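Local coordinates for sesquisabinene B synthase 2 (Santalum album, PDB 6A2A), which probably cyclises farnesyl diphosphate to the sesquiterpene sesquisabinene B with the help of magnesium or manganese ions, as a terpene synthase of the Tpsb subfamily, at residues Ile130-Gly135 with Leu172-Glu177; His122-Arg127 with Asp141-Phe146. One frame throughout, in Å; residues are numbered along the deposited sequence.

Contact 1: Ile130-Gly135 with Leu172-Glu177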
loop_
_atom_site.group_PDB
_atom_site.type_symbol
_atom_site.label_atom_id
_atom_site.label_comp_id
_atom_site.label_asym_id
_atom_site.label_seq_id
_atom_site.Cartn_x
_atom_site.Cartn_y
_atom_site.Cartn_z
ATOM N N ILE A 130 9.580 26.744 31.872
ATOM C CA ILE A 130 9.470 25.332 32.050
ATOM C C ILE A 130 8.192 25.029 32.830
ATOM O O ILE A 130 7.530 24.031 32.563
ATOM C CB ILE A 130 10.696 24.712 32.755
ATOM C CG1 ILE A 130 12.013 24.997 32.021
ATOM C CG2 ILE A 130 10.495 23.225 32.941
ATOM C CD1 ILE A 130 12.197 24.205 30.760
ATOM N N MET A 131 7.951 25.820 33.860
ATOM C CA MET A 131 6.674 25.651 34.633
ATOM C C MET A 131 5.451 25.767 33.698
ATOM O O MET A 131 4.622 24.834 33.657
ATOM C CB MET A 131 6.596 26.680 35.748
ATOM C CG MET A 131 7.601 26.458 36.885
ATOM S SD MET A 131 7.519 24.875 37.655
ATOM C CE MET A 131 9.117 24.794 38.468
ATOM N N ARG A 132 5.351 26.832 32.934
ATOM C CA ARG A 132 4.188 27.042 32.078
ATOM C C ARG A 132 4.113 26.000 30.970
ATOM O O ARG A 132 2.981 25.522 30.664
ATOM C CB ARG A 132 4.145 28.455 31.512
ATOM C CG ARG A 132 3.730 29.515 32.524
ATOM C CD ARG A 132 3.265 30.748 31.847
ATOM N NE ARG A 132 2.793 31.796 32.735
ATOM C CZ ARG A 132 2.040 32.823 32.364
ATOM N NH1 ARG A 132 1.620 32.946 31.105
ATOM N NH2 ARG A 132 1.725 33.746 33.250
ATOM N N GLU A 133 5.232 25.601 30.378
ATOM C CA GLU A 133 5.170 24.489 29.379
ATOM C C GLU A 133 4.563 23.240 30.001
ATOM O O GLU A 133 4.053 22.375 29.288
ATOM C CB GLU A 133 6.584 24.140 28.895
ATOM C CG GLU A 133 7.195 25.227 28.061
ATOM C CD GLU A 133 8.680 25.024 27.759
ATOM O OE1 GLU A 133 9.274 24.134 28.391
ATOM O OE2 GLU A 133 9.177 25.678 26.810
ATOM N N ASN A 134 4.672 23.102 31.341
ATOM C CA ASN A 134 4.183 21.885 31.979
ATOM C C ASN A 134 2.881 22.119 32.751
ATOM O O ASN A 134 2.508 21.287 33.551
ATOM C CB ASN A 134 5.246 21.283 32.895
ATOM C CG ASN A 134 6.318 20.591 32.111
ATOM O OD1 ASN A 134 6.158 19.425 31.790
ATOM N ND2 ASN A 134 7.362 21.303 31.722
ATOM N N GLY A 135 2.209 23.219 32.551
ATOM C CA GLY A 135 0.865 23.357 33.073
ATOM C C GLY A 135 0.850 23.870 34.506
ATOM O O GLY A 135 -0.181 23.777 35.197
ATOM N N LEU A 172 5.642 32.310 26.190
ATOM C CA LEU A 172 4.696 31.476 26.946
ATOM C C LEU A 172 3.595 32.355 27.566
ATOM O O LEU A 172 2.761 31.858 28.311
ATOM C CB LEU A 172 5.422 30.634 27.994
ATOM C CG LEU A 172 5.896 29.250 27.582
ATOM C CD1 LEU A 172 4.731 28.320 27.310
ATOM C CD2 LEU A 172 6.874 29.321 26.406
ATOM N N GLY A 173 3.616 33.619 27.255
ATOM C CA GLY A 173 2.670 34.607 27.765
ATOM C C GLY A 173 1.255 34.449 27.196
ATOM O O GLY A 173 1.018 33.811 26.163
ATOM N N TRP A 174 0.330 35.064 27.921
ATOM C CA TRP A 174 -1.130 35.073 27.590
ATOM C C TRP A 174 -1.593 36.485 27.278
ATOM O O TRP A 174 -0.874 37.496 27.418
ATOM C CB TRP A 174 -1.978 34.498 28.747
ATOM C CG TRP A 174 -1.678 33.136 29.253
ATOM C CD1 TRP A 174 -0.835 32.180 28.726
ATOM C CD2 TRP A 174 -2.276 32.542 30.405
ATOM N NE1 TRP A 174 -0.892 31.053 29.479
ATOM C CE2 TRP A 174 -1.713 31.276 30.556
ATOM C CE3 TRP A 174 -3.212 32.984 31.356
ATOM C CZ2 TRP A 174 -2.106 30.398 31.560
ATOM C CZ3 TRP A 174 -3.601 32.114 32.347
ATOM C CH2 TRP A 174 -3.056 30.847 32.453
ATOM N N GLU A 175 -2.829 36.630 26.780
ATOM C CA GLU A 175 -3.322 37.957 26.547
ATOM C C GLU A 175 -3.397 38.679 27.918
ATOM O O GLU A 175 -3.602 38.033 28.945
ATOM C CB GLU A 175 -4.700 37.989 25.854
ATOM C CG GLU A 175 -4.723 37.526 24.408
ATOM C CD GLU A 175 -6.107 37.716 23.775
ATOM O OE1 GLU A 175 -7.033 37.023 24.198
ATOM O OE2 GLU A 175 -6.266 38.618 22.980
ATOM N N GLY A 176 -3.361 39.975 27.871
ATOM C CA GLY A 176 -3.396 40.820 29.101
ATOM C C GLY A 176 -2.156 40.690 29.970
ATOM O O GLY A 176 -2.163 41.186 31.090
ATOM N N GLU A 177 -1.086 40.019 29.526
ATOM C CA GLU A 177 0.130 39.940 30.348
ATOM C C GLU A 177 1.189 40.864 29.737
ATOM O O GLU A 177 2.161 40.448 29.034
ATOM C CB GLU A 177 0.576 38.497 30.527
ATOM C CG GLU A 177 -0.378 37.627 31.308
ATOM C CD GLU A 177 0.073 36.224 31.525
ATOM O OE1 GLU A 177 0.695 35.639 30.589
ATOM O OE2 GLU A 177 -0.177 35.662 32.637
#
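Arg132, near the end of helix 121-133, and Leu172, in the loop between helices 160-170 and 178-192, bring the two backbones together, their CA atoms 6.8 Å apart. Both segments belong to the mostly helical N-terminal domain of a plant terpene synthase. The helix closes in a Schellman motif with Gly135, at positive phi, as its C-prime residue, while the loop makes a type II turn from Trp174 to Glu177, the N-cap residue of helix 178-192. Arg132 carries most of the contact. Its chain, extended from CG to NE (chi3 177°), spans the gap and delivers the guanidinium into the mouth of the turn. There it meets Glu177, coming from the opposite direction, in an end-on, two-pronged salt bridge: Arg132 NH2 lies 2.8 Å from Glu177 OE2 and Arg132 NH1 lies 2.9 Å from Glu177 OE1. The pairing is not flat, since the two planes are 36° apart. Arg132 NH1 also donates to Leu172 O at 3.2 Å, a more bent bond tilted out of the carbonyl plane. The same nitrogen rides over one face of the Trp174 indole, and Arg132 CZ sits 4.5 Å from the centroid of the five-membered ring in a cation-pi contact. NH2 has a second acceptor in Val138 O, and Phe512 meets the indole edge-to-face. Closer to the helix, Leu172 CD1 touches Glu133 CG at 4.0 Å, the two side chains crossing at about a right angle; the Glu133 carboxylate itself turns to Arg89 and Arg129. Glu177 also staples its own turn: Glu177 OE1, besides accepting from Arg132 NH1, accepts on its anti side, well out of the carboxylate plane, from Trp174 N at 2.8 Å.

Contact 2: His122-Arg127 with Asp141-Phe146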
loop_
_atom_site.group_PDB
_atom_site.type_symbol
_atom_site.label_atom_id
_atom_site.label_comp_id
_atom_site.label_asym_id
_atom_site.label_seq_id
_atom_site.Cartn_x
_atom_site.Cartn_y
_atom_site.Cartn_z
ATOM N N HIS A 122 18.124 34.848 34.173
ATOM C CA HIS A 122 18.112 33.538 33.518
ATOM C C HIS A 122 17.243 32.527 34.267
ATOM O O HIS A 122 16.446 31.832 33.676
ATOM C CB HIS A 122 19.529 32.985 33.370
ATOM C CG HIS A 122 19.589 31.542 33.029
ATOM N ND1 HIS A 122 19.132 31.057 31.817
ATOM C CD2 HIS A 122 20.110 30.497 33.691
ATOM C CE1 HIS A 122 19.360 29.764 31.773
ATOM N NE2 HIS A 122 19.961 29.386 32.930
ATOM N N ALA A 123 17.465 32.358 35.568
ATOM C CA ALA A 123 16.799 31.350 36.332
ATOM C C ALA A 123 15.302 31.651 36.441
ATOM O O ALA A 123 14.500 30.704 36.397
ATOM C CB ALA A 123 17.385 31.256 37.727
ATOM N N THR A 124 14.984 32.898 36.590
ATOM C CA THR A 124 13.614 33.312 36.763
ATOM C C THR A 124 12.849 32.983 35.474
ATOM O O THR A 124 11.735 32.421 35.529
ATOM C CB THR A 124 13.458 34.800 37.057
ATOM O OG1 THR A 124 14.045 35.156 38.332
ATOM C CG2 THR A 124 11.992 35.196 37.101
ATOM N N SER A 125 13.487 33.301 34.368
ATOM C CA SER A 125 12.907 33.179 33.006
ATOM C C SER A 125 12.742 31.706 32.685
ATOM O O SER A 125 11.668 31.250 32.228
ATOM C CB SER A 125 13.820 33.859 31.982
ATOM O OG SER A 125 13.900 35.275 32.085
ATOM N N LEU A 126 13.828 30.937 32.813
ATOM C CA LEU A 126 13.785 29.512 32.592
ATOM C C LEU A 126 12.703 28.854 33.474
ATOM O O LEU A 126 11.914 28.032 33.017
ATOM C CB LEU A 126 15.156 28.878 32.815
ATOM C CG LEU A 126 15.244 27.397 32.502
ATOM C CD1 LEU A 126 14.992 27.129 31.007
ATOM C CD2 LEU A 126 16.572 26.812 32.881
ATOM N N ARG A 127 12.658 29.202 34.746
ATOM C CA ARG A 127 11.663 28.605 35.600
ATOM C C ARG A 127 10.248 28.957 35.100
ATOM O O ARG A 127 9.391 28.071 35.060
ATOM C CB ARG A 127 11.871 29.127 37.032
ATOM C CG ARG A 127 10.944 28.489 38.058
ATOM C CD ARG A 127 11.157 29.134 39.425
ATOM N NE ARG A 127 10.102 28.681 40.338
ATOM C CZ ARG A 127 8.988 29.344 40.578
ATOM N NH1 ARG A 127 8.681 30.438 39.902
ATOM N NH2 ARG A 127 8.177 28.903 41.526
ATOM N N ASP A 141 4.209 38.703 37.045
ATOM C CA ASP A 141 4.798 39.539 38.106
ATOM C C ASP A 141 6.214 39.148 38.547
ATOM O O ASP A 141 6.945 39.994 39.110
ATOM C CB ASP A 141 3.842 39.464 39.334
ATOM C CG ASP A 141 2.396 39.862 38.976
ATOM O OD1 ASP A 141 1.693 39.081 38.237
ATOM O OD2 ASP A 141 1.970 40.945 39.440
ATOM N N VAL A 142 6.591 37.893 38.386
ATOM C CA VAL A 142 7.974 37.469 38.672
ATOM C C VAL A 142 9.002 38.334 37.928
ATOM O O VAL A 142 10.193 38.347 38.377
ATOM C CB VAL A 142 8.249 35.988 38.384
ATOM C CG1 VAL A 142 7.369 35.067 39.205
ATOM C CG2 VAL A 142 8.201 35.690 36.880
ATOM N N PHE A 143 8.633 39.020 36.844
ATOM C CA PHE A 143 9.594 39.810 36.074
ATOM C C PHE A 143 9.628 41.245 36.562
ATOM O O PHE A 143 10.504 41.970 36.117
ATOM C CB PHE A 143 9.333 39.754 34.564
ATOM C CG PHE A 143 9.525 38.374 34.022
ATOM C CD1 PHE A 143 10.793 37.817 33.894
ATOM C CD2 PHE A 143 8.431 37.607 33.660
ATOM C CE1 PHE A 143 10.954 36.535 33.417
ATOM C CE2 PHE A 143 8.599 36.322 33.210
ATOM C CZ PHE A 143 9.858 35.782 33.084
ATOM N N GLU A 144 8.758 41.641 37.532
ATOM C CA GLU A 144 8.596 43.089 37.832
ATOM C C GLU A 144 9.916 43.675 38.374
ATOM O O GLU A 144 10.217 44.822 38.127
ATOM C CB GLU A 144 7.481 43.323 38.859
ATOM C CG GLU A 144 7.327 44.786 39.253
ATOM C CD GLU A 144 6.749 45.664 38.153
ATOM O OE1 GLU A 144 7.284 46.784 37.923
ATOM O OE2 GLU A 144 5.752 45.224 37.508
ATOM N N ARG A 145 10.611 42.871 39.159
ATOM C CA ARG A 145 11.845 43.278 39.808
ATOM C C ARG A 145 12.987 43.554 38.874
ATOM O O ARG A 145 13.966 44.113 39.270
ATOM C CB ARG A 145 12.258 42.310 40.881
ATOM C CG ARG A 145 13.094 41.191 40.400
ATOM C CD ARG A 145 13.416 40.225 41.500
ATOM N NE ARG A 145 12.268 39.918 42.311
ATOM C CZ ARG A 145 12.238 39.935 43.638
ATOM N NH1 ARG A 145 13.307 40.219 44.348
ATOM N NH2 ARG A 145 11.119 39.640 44.246
ATOM N N PHE A 146 12.829 43.183 37.618
ATOM C CA PHE A 146 13.832 43.452 36.620
ATOM C C PHE A 146 13.512 44.735 35.882
ATOM O O PHE A 146 14.152 45.071 34.943
ATOM C CB PHE A 146 14.007 42.256 35.684
ATOM C CG PHE A 146 14.460 41.018 36.372
ATOM C CD1 PHE A 146 15.771 40.834 36.688
ATOM C CD2 PHE A 146 13.576 40.052 36.738
ATOM C CE1 PHE A 146 16.181 39.702 37.314
ATOM C CE2 PHE A 146 13.983 38.930 37.381
ATOM C CZ PHE A 146 15.291 38.750 37.669
#
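Thr124 pushes its methyl toward Val142 while its hydroxyl oxygen lies at the edge of Phe146, so its two branches serve different neighbours. With CG2 anti to the backbone N and OG1 beside it (chi1 -65°), Thr124 CG2 packs 3.8 Å from Val142 CG2, the two side chains sliding past each other in opposite directions. The same methyl comes obliquely to Phe143, Thr124 CG2 to Phe143 CE1 being 4.1 Å. Thr124 OG1 lies near the plane of the Phe146 ring, 3.9 Å from Phe146 CZ. One residue on, Ser125 OG meets the edge of Phe143 similarly, 3.5 Å from Phe143 CE1. Val142 CG2 lies over one face of that ring, which also packs on Leu166 of helix 160-170 and on Ile179 and Leu180 of helix 178-192, within the N-terminal domain. Replacing Thr124 with a serine would probably leave a gap beside Val142 and Phe143, because the methyl that touches both would be gone. Both hydroxyls bond to carbonyls one turn earlier, Thr124 OG1 to Asn120 O and Ser125 OG to Leu121 O. Their polar needs are thus met locally, and the segments meet without a polar bond, through methyls and oxygens resting at ring rims.

How the contacts relate
Helix 121-133 serves both contacts, whose centres lie about 13 Å apart. Contact 1 uses its C-terminal end and contact 2 its earlier turns; the partner segments interleave with these along the chain, since 141-146 falls between the two halves of contact 1. Both are largely buried and both lie away from the magnesium-binding residues, but contact 1 is nearer the centre of the chain, its centre about 19 Å away against 28 Å for contact 2, and adjoins helix 489-510. Their chemistry differs: a charged, hydrogen-bonded grip ties the helix end to a loop in contact 1, whereas contact 2 packs methyl groups and ring edges without polar bonding across.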